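PDB 2C9K: pesticidal crystal protein Cry4Aa from Bacillus thuringiensis, which binds to midgut epithelial cells of mosquito larvae and promotes their colloid-osmotic lysis as a pore-forming insecticidal toxin. Local coordinates for residues A[71-76]-A[115-120]. Numbering follows the deposited sequence.
Sequences NKILNR and QNVIPE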
# COMPACT_ATOMS: atom_id res chain seq x y z
N ASN A 71 0.40 -24.26 9.37
CA ASN A 71 -0.99 -24.26 8.90
C ASN A 71 -1.94 -24.88 9.93
O ASN A 71 -3.10 -24.48 10.05
CB ASN A 71 -1.08 -25.03 7.58
CG ASN A 71 -2.40 -24.85 6.91
OD1 ASN A 71 -2.82 -23.73 6.64
ND2 ASN A 71 -3.09 -25.96 6.64
N LYS A 72 -1.42 -25.84 10.68
CA LYS A 72 -2.16 -26.56 11.70
C LYS A 72 -2.37 -25.67 12.93
O LYS A 72 -3.42 -25.71 13.56
CB LYS A 72 -1.35 -27.79 12.09
CG LYS A 72 -2.01 -28.79 13.02
CD LYS A 72 -1.02 -29.92 13.34
CE LYS A 72 -0.45 -30.55 12.05
NZ LYS A 72 0.60 -31.59 12.30
N ILE A 73 -1.36 -24.86 13.24
CA ILE A 73 -1.38 -23.97 14.39
C ILE A 73 -2.27 -22.74 14.23
O ILE A 73 -3.03 -22.40 15.14
CB ILE A 73 0.04 -23.47 14.73
CG1 ILE A 73 0.95 -24.66 15.08
CG2 ILE A 73 -0.01 -22.49 15.90
CD1 ILE A 73 2.37 -24.27 15.44
N LEU A 74 -2.17 -22.06 13.10
CA LEU A 74 -2.95 -20.86 12.85
C LEU A 74 -4.40 -21.16 12.47
O LEU A 74 -5.24 -20.26 12.43
CB LEU A 74 -2.28 -20.02 11.76
CG LEU A 74 -1.36 -18.88 12.19
CD1 LEU A 74 -0.92 -19.03 13.63
CD2 LEU A 74 -0.16 -18.84 11.27
N ASN A 75 -4.69 -22.43 12.18
CA ASN A 75 -6.05 -22.83 11.83
C ASN A 75 -6.87 -23.09 13.09
O ASN A 75 -7.99 -23.60 13.03
CB ASN A 75 -6.02 -24.08 10.94
CG ASN A 75 -6.17 -23.74 9.46
OD1 ASN A 75 -5.87 -22.63 9.04
ND2 ASN A 75 -6.64 -24.71 8.67
N ARG A 76 -6.32 -22.71 14.24
CA ARG A 76 -7.00 -22.86 15.51
C ARG A 76 -7.82 -21.61 15.75
O ARG A 76 -8.87 -21.65 16.39
CB ARG A 76 -6.01 -23.01 16.66
CG ARG A 76 -5.20 -24.29 16.65
CD ARG A 76 -4.14 -24.21 17.71
NE ARG A 76 -3.25 -25.36 17.71
CZ ARG A 76 -2.07 -25.36 18.32
NH1 ARG A 76 -1.65 -24.28 18.97
NH2 ARG A 76 -1.31 -26.45 18.29
N GLN A 115 -1.97 -14.71 22.42
CA GLN A 115 -0.73 -14.47 23.16
C GLN A 115 0.12 -15.72 23.02
O GLN A 115 1.35 -15.67 23.13
CB GLN A 115 -0.99 -14.24 24.65
CG GLN A 115 -1.85 -13.05 24.99
CD GLN A 115 -2.14 -12.99 26.48
OE1 GLN A 115 -2.65 -13.94 27.07
NE2 GLN A 115 -1.81 -11.86 27.10
N ASN A 116 -0.54 -16.85 22.76
CA ASN A 116 0.14 -18.13 22.63
C ASN A 116 0.39 -18.63 21.20
O ASN A 116 1.48 -19.12 20.90
CB ASN A 116 -0.63 -19.20 23.41
CG ASN A 116 -0.62 -18.96 24.92
OD1 ASN A 116 0.43 -18.97 25.56
ND2 ASN A 116 -1.80 -18.74 25.49
N VAL A 117 -0.61 -18.51 20.32
CA VAL A 117 -0.47 -19.01 18.95
C VAL A 117 0.55 -18.26 18.09
O VAL A 117 1.18 -18.86 17.21
CB VAL A 117 -1.82 -19.01 18.20
CG1 VAL A 117 -2.18 -17.62 17.71
CG2 VAL A 117 -1.76 -19.99 17.04
N ILE A 118 0.72 -16.97 18.33
CA ILE A 118 1.68 -16.21 17.55
C ILE A 118 3.11 -16.54 17.98
O ILE A 118 3.97 -16.77 17.13
CB ILE A 118 1.40 -14.69 17.64
CG1 ILE A 118 0.19 -14.36 16.75
CG2 ILE A 118 2.61 -13.90 17.21
CD1 ILE A 118 -0.25 -12.93 16.81
N PRO A 119 3.39 -16.57 19.30
CA PRO A 119 4.77 -16.90 19.67
C PRO A 119 5.05 -18.34 19.26
O PRO A 119 6.16 -18.68 18.84
CB PRO A 119 4.77 -16.71 21.18
CG PRO A 119 3.79 -15.60 21.37
CD PRO A 119 2.66 -16.02 20.45
N GLU A 120 4.04 -19.19 19.36
CA GLU A 120 4.18 -20.60 18.98
C GLU A 120 4.66 -20.62 17.53
O GLU A 120 5.70 -21.20 17.21
CB GLU A 120 2.83 -21.31 19.08
CG GLU A 120 2.91 -22.83 19.12
CD GLU A 120 1.54 -23.48 19.26
OE1 GLU A 120 0.69 -22.96 20.03
OE2 GLU A 120 1.31 -24.53 18.61
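Val-117 lays its CG2 methyl over the side of helix 64-74, where it meets Ile-73 CG2 at 3.3 Å and Leu-74 CD1 at 3.6 Å. The valine and isoleucine side chains run past each other in opposite senses, while the leucine crosses the valine at roughly a right angle. In both Val-117 and Ile-73 the touching CG2 methyl is anti to the backbone N; Ile-73 CG1 (chi1 -61°) is anti to the carbonyl carbon instead, and its branch runs to Glu-120, whose OE2 lies 3.4 Å from Ile-73 CD1.

Beside this apolar patch, Arg-76 reaches across on an extended chain and forms a salt bridge with Glu-120. Arg-76 NH1 approaches Glu-120 OE1 at 2.9 Å, close to the guanidinium plane and on the syn side of the carboxylate. Weak bonds from NH1 and NH2 to OE2 supplement it, but with the two planes turned 48° apart the pair is not a flat, two-pronged bridge. Ile-73 CA lies above one face of the guanidinium, offset toward its rim.

Leu-74 also touches Trp-47 of helix 46-58, Leu-121 of helix 103-123 and Ser-142 of helix 140-164. The contact thus joins two neighbouring helices through a small buried patch of three aliphatic side chains edged by an ion pair, an arrangement at home in the N-terminal alpha-helical bundle of three-domain Cry toxins, the domain associated with pore formation.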